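Local structure of glycoside Hydrolase (Bacteroides uniformis, 5TA0) at residues Glu523-Val528 against Phe640-Asn645; Gly558-Arg563 against Val608-Ser613. The protein probably hydrolyses agarose-type galactans as a GH86 glycoside hydrolase, and is captured here as an engineered variant with a neoagaro-oligosaccharide bound. All blocks are in the same frame, centred on the assembly; numbering follows the deposited sequence. Where two conformers were deposited one is given.

How the contacts relate
Contacts 1 and 2, their centres about 13 Å apart, share a five-stranded mixed sheet built from the C-terminal part of the chain and strand 34-37. Its strand order is 34-37, 523-538, 631-642, 558-568 and 602-609, so contact 1 pairs the second and third strands and contact 2 the fourth with the edge strand. Along the chain 558-563 and 608-613 both fall between the two halves of contact 1. Strands 631-642 and 558-568 join the contacts: F640 N lies 2.8 Å from E559 O, a probable backbone hydrogen bond, and the F642 ring packs on E559 and G558. N641 meets Y612 OH. The final strand thus enters the middle of the sheet, bringing the chain's end into it.

Contact 1: residues Glu523-Val528 against Phe640-Asn645; sequences ETMEEV and FNFSNN. With EDO (1,2-ethanediol), chain Q; EDO (1,2-ethanediol), chain R; SO4 (sulfate ion), chain D.
E523 reaches across to the loop that follows strand 631-642 and holds S643 and N644 through OE1. Its CB lies 3.4 Å from S643 OG; CG, anti to the carbonyl carbon (chi1 -58°), is 4.1 Å from the same atom, and a bend at chi2 brings CD toward both partners. At the tip, OE1 accepts from S643 OG at 2.6 Å on its anti lone pair and, in the conformer given, from N644 ND2 at 2.9 Å on its syn lone pair. The carboxylate and amide planes stand nearly perpendicular, yet OE1 lies close to the amide plane of N644. S643 OG in turn receives T524 N at 2.9 Å in an almost straight bond (173°), linking the carboxylate to the backbone. With an alanine here, S643 OG is likely to lose its acceptor and, in this conformer, the N644 amide would be freer to turn.

Beyond this clasp the strands run antiparallel, E526 and N641 forming a hydrogen-bonded pair. M525, F640, F642 and E527 share one face. M525 has CG anti to the backbone N (chi1 179°), which lays its chain beside both rings: CG meets the F642 edge in plane, 3.7 Å from CE1, while SD makes Met-aromatic contacts, at the edge of F642 and obliquely to F640, 3.9 Å from its CD1. E527 runs alongside F640, its CG 3.6 Å from F640 CE1, and its carboxylate is bonded to H35 and Q638. K34 and K36 bind a sulfate, probably from the crystallisation liquor, and T524 OG1 lies within bonding distance of it. Strand 34-37 continues the sheet beyond 523-528 through backbone bonds to K34 and K36, while strand 558-568 lies on the other side of 631-642, where F640 touches V561.

Contact 2: residues Gly558-Arg563 against Val608-Ser613; sequences GEAVIR and VPVDYS
An antiparallel beta ladder at the sheet's edge, closed by a glycine CH-pi contact to a tyrosine ring, joins G558-R563 to V608-S613. I562 and V608 form a hydrogen-bonded pair, I562 N to V608 O at 2.8 Å and V608 N to I562 O at 2.7 Å. V610 N also bonds to A560 O, reaching it from above the carbonyl plane. At A560 and V610 a water takes the place of a direct second bond, accepting from A560 N and donating to V610 O. V610 CG1, set between the backbone N and the carbonyl carbon (chi1 58°), meets A560 CB at 3.6 Å and I562 CD1 at 4.1 Å. L578 and V580 of strand 577-580 pack on V608 and I562, respectively.

D611 turns the chain after the strand: its OD2 takes S613 N in an Asx turn and S613 OG from the same face of the carboxylate. Y612 then swings back to G558, and its OH bonds to N641 and T555. G558 CA makes a CH-pi contact 3.5 Å from the Y612 ring centroid, only 7° off the ring normal.

Contact 1: residues Glu523-Val528 against Phe640-Asn645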
loop_
_atom_site.group_PDB
_atom_site.type_symbol
_atom_site.label_atom_id
_atom_site.label_comp_id
_atom_site.label_asym_id
_atom_site.label_seq_id
_atom_site.Cartn_x
_atom_site.Cartn_y
_atom_site.Cartn_z
ATOM N N GLU A 523 16.226 -23.751 -8.895
ATOM C CA GLU A 523 15.222 -23.631 -9.950
ATOM C C GLU A 523 14.646 -22.216 -9.857
ATOM O O GLU A 523 14.797 -21.538 -8.844
ATOM C CB GLU A 523 14.111 -24.658 -9.808
ATOM C CG GLU A 523 14.575 -26.112 -9.806
ATOM C CD GLU A 523 15.111 -26.590 -11.135
ATOM O OE1 GLU A 523 15.059 -25.879 -12.158
ATOM O OE2 GLU A 523 15.593 -27.753 -11.168
ATOM N N THR A 524 14.004 -21.810 -10.939
ATOM C CA THR A 524 13.321 -20.517 -11.023
ATOM C C THR A 524 11.897 -20.668 -11.552
ATOM O O THR A 524 11.650 -21.344 -12.569
ATOM C CB THR A 524 14.096 -19.562 -11.939
ATOM O OG1 THR A 524 15.386 -19.337 -11.381
ATOM C CG2 THR A 524 13.406 -18.205 -12.076
ATOM N N MET A 525 10.964 -19.989 -10.883
ATOM C CA MET A 525 9.610 -19.757 -11.391
ATOM C C MET A 525 9.548 -18.269 -11.694
ATOM O O MET A 525 9.729 -17.439 -10.779
ATOM C CB MET A 525 8.548 -20.123 -10.368
ATOM C CG MET A 525 7.134 -19.859 -10.859
ATOM S SD MET A 525 5.877 -20.165 -9.615
ATOM C CE MET A 525 6.167 -18.792 -8.484
ATOM N N GLU A 526 9.370 -17.934 -12.970
ATOM C CA GLU A 526 9.226 -16.551 -13.382
ATOM C C GLU A 526 7.777 -16.227 -13.626
ATOM O O GLU A 526 7.107 -16.830 -14.471
ATOM C CB GLU A 526 10.028 -16.249 -14.648
ATOM C CG GLU A 526 9.937 -14.795 -15.027
ATOM C CD GLU A 526 10.910 -14.385 -16.106
ATOM O OE1 GLU A 526 11.769 -15.214 -16.502
ATOM O OE2 GLU A 526 10.802 -13.207 -16.533
ATOM N N GLU A 527 7.299 -15.242 -12.885
ATOM C CA GLU A 527 5.939 -14.727 -13.044
ATOM C C GLU A 527 5.937 -13.563 -13.983
ATOM O O GLU A 527 6.758 -12.648 -13.843
ATOM C CB GLU A 527 5.384 -14.303 -11.694
ATOM C CG GLU A 527 4.002 -13.666 -11.766
ATOM C CD GLU A 527 3.504 -13.157 -10.435
ATOM O OE1 GLU A 527 4.115 -13.451 -9.383
ATOM O OE2 GLU A 527 2.486 -12.410 -10.457
ATOM N N VAL A 528 5.018 -13.596 -14.957
ATOM C CA VAL A 528 4.787 -12.460 -15.847
ATOM C C VAL A 528 3.292 -12.184 -15.869
ATOM O O VAL A 528 2.476 -13.115 -15.969
ATOM C CB VAL A 528 5.347 -12.701 -17.279
ATOM C CG1 VAL A 528 5.217 -11.466 -18.123
ATOM C CG2 VAL A 528 6.831 -13.067 -17.231
ATOM N N PHE A 640 3.133 -18.314 -14.869
ATOM C CA PHE A 640 4.229 -18.738 -14.009
ATOM C C PHE A 640 5.023 -19.785 -14.772
ATOM O O PHE A 640 4.554 -20.907 -14.921
ATOM C CB PHE A 640 3.682 -19.336 -12.719
ATOM C CG PHE A 640 2.824 -18.377 -11.932
ATOM C CD1 PHE A 640 3.403 -17.516 -11.001
ATOM C CD2 PHE A 640 1.464 -18.328 -12.120
ATOM C CE1 PHE A 640 2.630 -16.623 -10.276
ATOM C CE2 PHE A 640 0.679 -17.430 -11.385
ATOM C CZ PHE A 640 1.276 -16.577 -10.474
ATOM N N ASN A 641 6.175 -19.388 -15.313
ATOM C CA ASN A 641 7.006 -20.278 -16.130
ATOM C C ASN A 641 8.135 -20.894 -15.317
ATOM O O ASN A 641 8.827 -20.196 -14.582
ATOM C CB ASN A 641 7.566 -19.497 -17.318
ATOM C CG ASN A 641 6.508 -19.206 -18.364
ATOM O OD1 ASN A 641 5.405 -19.746 -18.301
ATOM N ND2 ASN A 641 6.848 -18.383 -19.339
ATOM N N PHE A 642 8.338 -22.196 -15.489
ATOM C CA PHE A 642 9.303 -22.940 -14.703
ATOM C C PHE A 642 10.607 -23.176 -15.474
ATOM O O PHE A 642 10.613 -23.244 -16.722
ATOM C CB PHE A 642 8.698 -24.280 -14.269
ATOM C CG PHE A 642 7.353 -24.171 -13.591
ATOM C CD1 PHE A 642 6.984 -23.029 -12.889
ATOM C CD2 PHE A 642 6.467 -25.228 -13.641
ATOM C CE1 PHE A 642 5.760 -22.958 -12.256
ATOM C CE2 PHE A 642 5.235 -25.155 -13.014
ATOM C CZ PHE A 642 4.882 -24.019 -12.315
ATOM N N SER A 643 11.715 -23.262 -14.739
ATOM C CA SER A 643 13.028 -23.583 -15.347
ATOM C C SER A 643 13.156 -25.049 -15.745
ATOM O O SER A 643 13.955 -25.369 -16.641
ATOM C CB SER A 643 14.168 -23.192 -14.411
ATOM O OG SER A 643 13.958 -23.712 -13.099
ATOM N N ASN A 644 12.417 -25.922 -15.066
ATOM C CA ASN A 644 12.369 -27.347 -15.378
ATOM C C ASN A 644 10.998 -27.886 -14.957
ATOM O O ASN A 644 10.126 -27.114 -14.524
ATOM C CB ASN A 644 13.504 -28.080 -14.644
ATOM C CG ASN A 644 14.854 -27.897 -15.311
ATOM O OD1 ASN A 644 15.066 -28.329 -16.447
ATOM N ND2 ASN A 644 15.773 -27.245 -14.610
ATOM N N ASN A 645 10.793 -29.193 -15.099
ATOM C CA ASN A 645 9.569 -29.855 -14.660
ATOM C C ASN A 645 9.524 -29.967 -13.134
ATOM O O ASN A 645 9.663 -31.072 -12.580
ATOM C CB ASN A 645 9.517 -31.251 -15.304
ATOM C CG ASN A 645 8.187 -31.956 -15.113
ATOM O OD1 ASN A 645 7.248 -31.435 -14.503
ATOM N ND2 ASN A 645 8.106 -33.175 -15.642
HETATM C C1 EDO Q . 11.428 -19.675 -17.108
HETATM O O1 EDO Q . 11.731 -20.960 -17.658
HETATM C C2 EDO Q . 12.092 -19.579 -15.749
HETATM O O2 EDO Q . 13.499 -19.690 -15.966
HETATM C C1 EDO R . 18.226 -20.792 -9.703
HETATM O O1 EDO R . 17.362 -19.870 -9.034
HETATM C C2 EDO R . 19.191 -20.028 -10.603
HETATM O O2 EDO R . 19.186 -20.606 -11.912
HETATM S S SO4 D . 17.405 -16.963 -13.295
HETATM O O1 SO4 D . 18.802 -17.219 -13.662
HETATM O O2 SO4 D . 16.527 -17.951 -13.938
HETATM O O3 SO4 D . 17.273 -17.179 -11.853
HETATM O O4 SO4 D . 17.121 -15.604 -13.709
#

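Contact 2: residues Gly558-Arg563 against Val608-Ser613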
loop_
_atom_site.group_PDB
_atom_site.type_symbol
_atom_site.label_atom_id
_atom_site.label_comp_id
_atom_site.label_asym_id
_atom_site.label_seq_id
_atom_site.Cartn_x
_atom_site.Cartn_y
_atom_site.Cartn_z
ATOM N N GLY A 558 4.679 -24.724 -16.979
ATOM C CA GLY A 558 4.157 -23.493 -16.408
ATOM C C GLY A 558 2.776 -23.676 -15.825
ATOM O O GLY A 558 2.135 -24.736 -15.976
ATOM N N GLU A 559 2.319 -22.630 -15.140
ATOM C CA GLU A 559 0.951 -22.544 -14.621
ATOM C C GLU A 559 0.410 -21.153 -14.904
ATOM O O GLU A 559 1.163 -20.257 -15.309
ATOM C CB GLU A 559 0.927 -22.863 -13.125
ATOM C CG GLU A 559 1.210 -24.343 -12.871
ATOM C CD GLU A 559 1.408 -24.725 -11.427
ATOM O OE1 GLU A 559 1.466 -23.847 -10.540
ATOM O OE2 GLU A 559 1.565 -25.952 -11.195
ATOM N N ALA A 560 -0.885 -20.976 -14.724
ATOM C CA ALA A 560 -1.510 -19.717 -15.073
ATOM C C ALA A 560 -2.783 -19.454 -14.300
ATOM O O ALA A 560 -3.498 -20.370 -13.904
ATOM C CB ALA A 560 -1.805 -19.671 -16.554
ATOM N N VAL A 561 -3.058 -18.155 -14.137
ATOM C CA VAL A 561 -4.252 -17.653 -13.466
ATOM C C VAL A 561 -4.862 -16.516 -14.254
ATOM O O VAL A 561 -4.185 -15.494 -14.504
ATOM C CB VAL A 561 -3.931 -17.170 -12.039
ATOM C CG1 VAL A 561 -5.203 -16.586 -11.368
ATOM C CG2 VAL A 561 -3.327 -18.282 -11.204
ATOM N N ILE A 562 -6.142 -16.643 -14.608
ATOM C CA ILE A 562 -6.875 -15.556 -15.238
ATOM C C ILE A 562 -7.541 -14.760 -14.134
ATOM O O ILE A 562 -8.078 -15.324 -13.170
ATOM C CB ILE A 562 -7.867 -16.090 -16.307
ATOM C CG1 ILE A 562 -7.068 -16.515 -17.537
ATOM C CG2 ILE A 562 -8.926 -15.045 -16.648
ATOM C CD1 ILE A 562 -7.866 -17.320 -18.535
ATOM N N ARG A 563 -7.503 -13.438 -14.283
ATOM C CA ARG A 563 -7.941 -12.498 -13.242
ATOM C C ARG A 563 -9.139 -11.692 -13.758
ATOM O O ARG A 563 -8.968 -10.774 -14.556
ATOM C CB ARG A 563 -6.778 -11.572 -12.869
ATOM C CG ARG A 563 -5.512 -12.290 -12.394
ATOM C CD ARG A 563 -4.335 -11.329 -12.302
ATOM N NE ARG A 563 -4.645 -10.271 -11.342
ATOM C CZ ARG A 563 -4.574 -10.384 -10.015
ATOM N NH1 ARG A 563 -4.028 -11.456 -9.435
ATOM N NH2 ARG A 563 -5.011 -9.405 -9.235
ATOM N N VAL A 608 -8.909 -17.303 -11.464
ATOM C CA VAL A 608 -9.344 -18.525 -12.135
ATOM C C VAL A 608 -8.108 -19.299 -12.612
ATOM O O VAL A 608 -7.477 -18.907 -13.599
ATOM C CB VAL A 608 -10.249 -18.202 -13.335
ATOM C CG1 VAL A 608 -10.756 -19.498 -13.973
ATOM C CG2 VAL A 608 -11.428 -17.312 -12.922
ATOM N N PRO A 609 -7.750 -20.397 -11.926
ATOM C CA PRO A 609 -6.675 -21.234 -12.466
ATOM C C PRO A 609 -7.053 -21.750 -13.846
ATOM O O PRO A 609 -8.222 -22.065 -14.102
ATOM C CB PRO A 609 -6.592 -22.370 -11.456
ATOM C CG PRO A 609 -7.080 -21.770 -10.181
ATOM C CD PRO A 609 -8.233 -20.909 -10.631
ATOM N N VAL A 610 -6.088 -21.814 -14.755
ATOM C CA VAL A 610 -6.355 -22.268 -16.119
ATOM C C VAL A 610 -5.254 -23.229 -16.555
ATOM O O VAL A 610 -4.074 -22.997 -16.337
ATOM C CB VAL A 610 -6.520 -21.105 -17.129
ATOM C CG1 VAL A 610 -5.308 -20.207 -17.174
ATOM C CG2 VAL A 610 -6.860 -21.637 -18.516
ATOM N N ASP A 611 -5.666 -24.334 -17.151
ATOM C CA ASP A 611 -4.753 -25.336 -17.679
ATOM C C ASP A 611 -3.773 -24.648 -18.650
ATOM O O ASP A 611 -4.181 -24.056 -19.650
ATOM C CB ASP A 611 -5.629 -26.396 -18.378
ATOM C CG ASP A 611 -4.855 -27.506 -19.045
ATOM O OD1 ASP A 611 -5.558 -28.403 -19.587
ATOM O OD2 ASP A 611 -3.620 -27.518 -19.067
ATOM N N TYR A 612 -2.487 -24.775 -18.338
ATOM C CA TYR A 612 -1.418 -24.159 -19.143
ATOM C C TYR A 612 -1.452 -24.575 -20.617
ATOM O O TYR A 612 -1.174 -23.768 -21.498
ATOM C CB TYR A 612 -0.066 -24.493 -18.524
ATOM C CG TYR A 612 1.112 -23.633 -18.953
ATOM C CD1 TYR A 612 1.209 -22.288 -18.573
ATOM C CD2 TYR A 612 2.143 -24.175 -19.703
ATOM C CE1 TYR A 612 2.302 -21.529 -18.924
ATOM C CE2 TYR A 612 3.236 -23.425 -20.062
ATOM C CZ TYR A 612 3.305 -22.105 -19.677
ATOM O OH TYR A 612 4.403 -21.379 -20.042
ATOM N N SER A 613 -1.851 -25.827 -20.884
ATOM C CA SER A 613 -1.930 -26.339 -22.256
ATOM C C SER A 613 -2.964 -25.661 -23.136
ATOM O O SER A 613 -2.838 -25.717 -24.352
ATOM C CB SER A 613 -2.157 -27.856 -22.257
ATOM O OG SER A 613 -3.440 -28.200 -21.745
HETATM O O HOH W 1 -2.271 -23.541 -14.473
#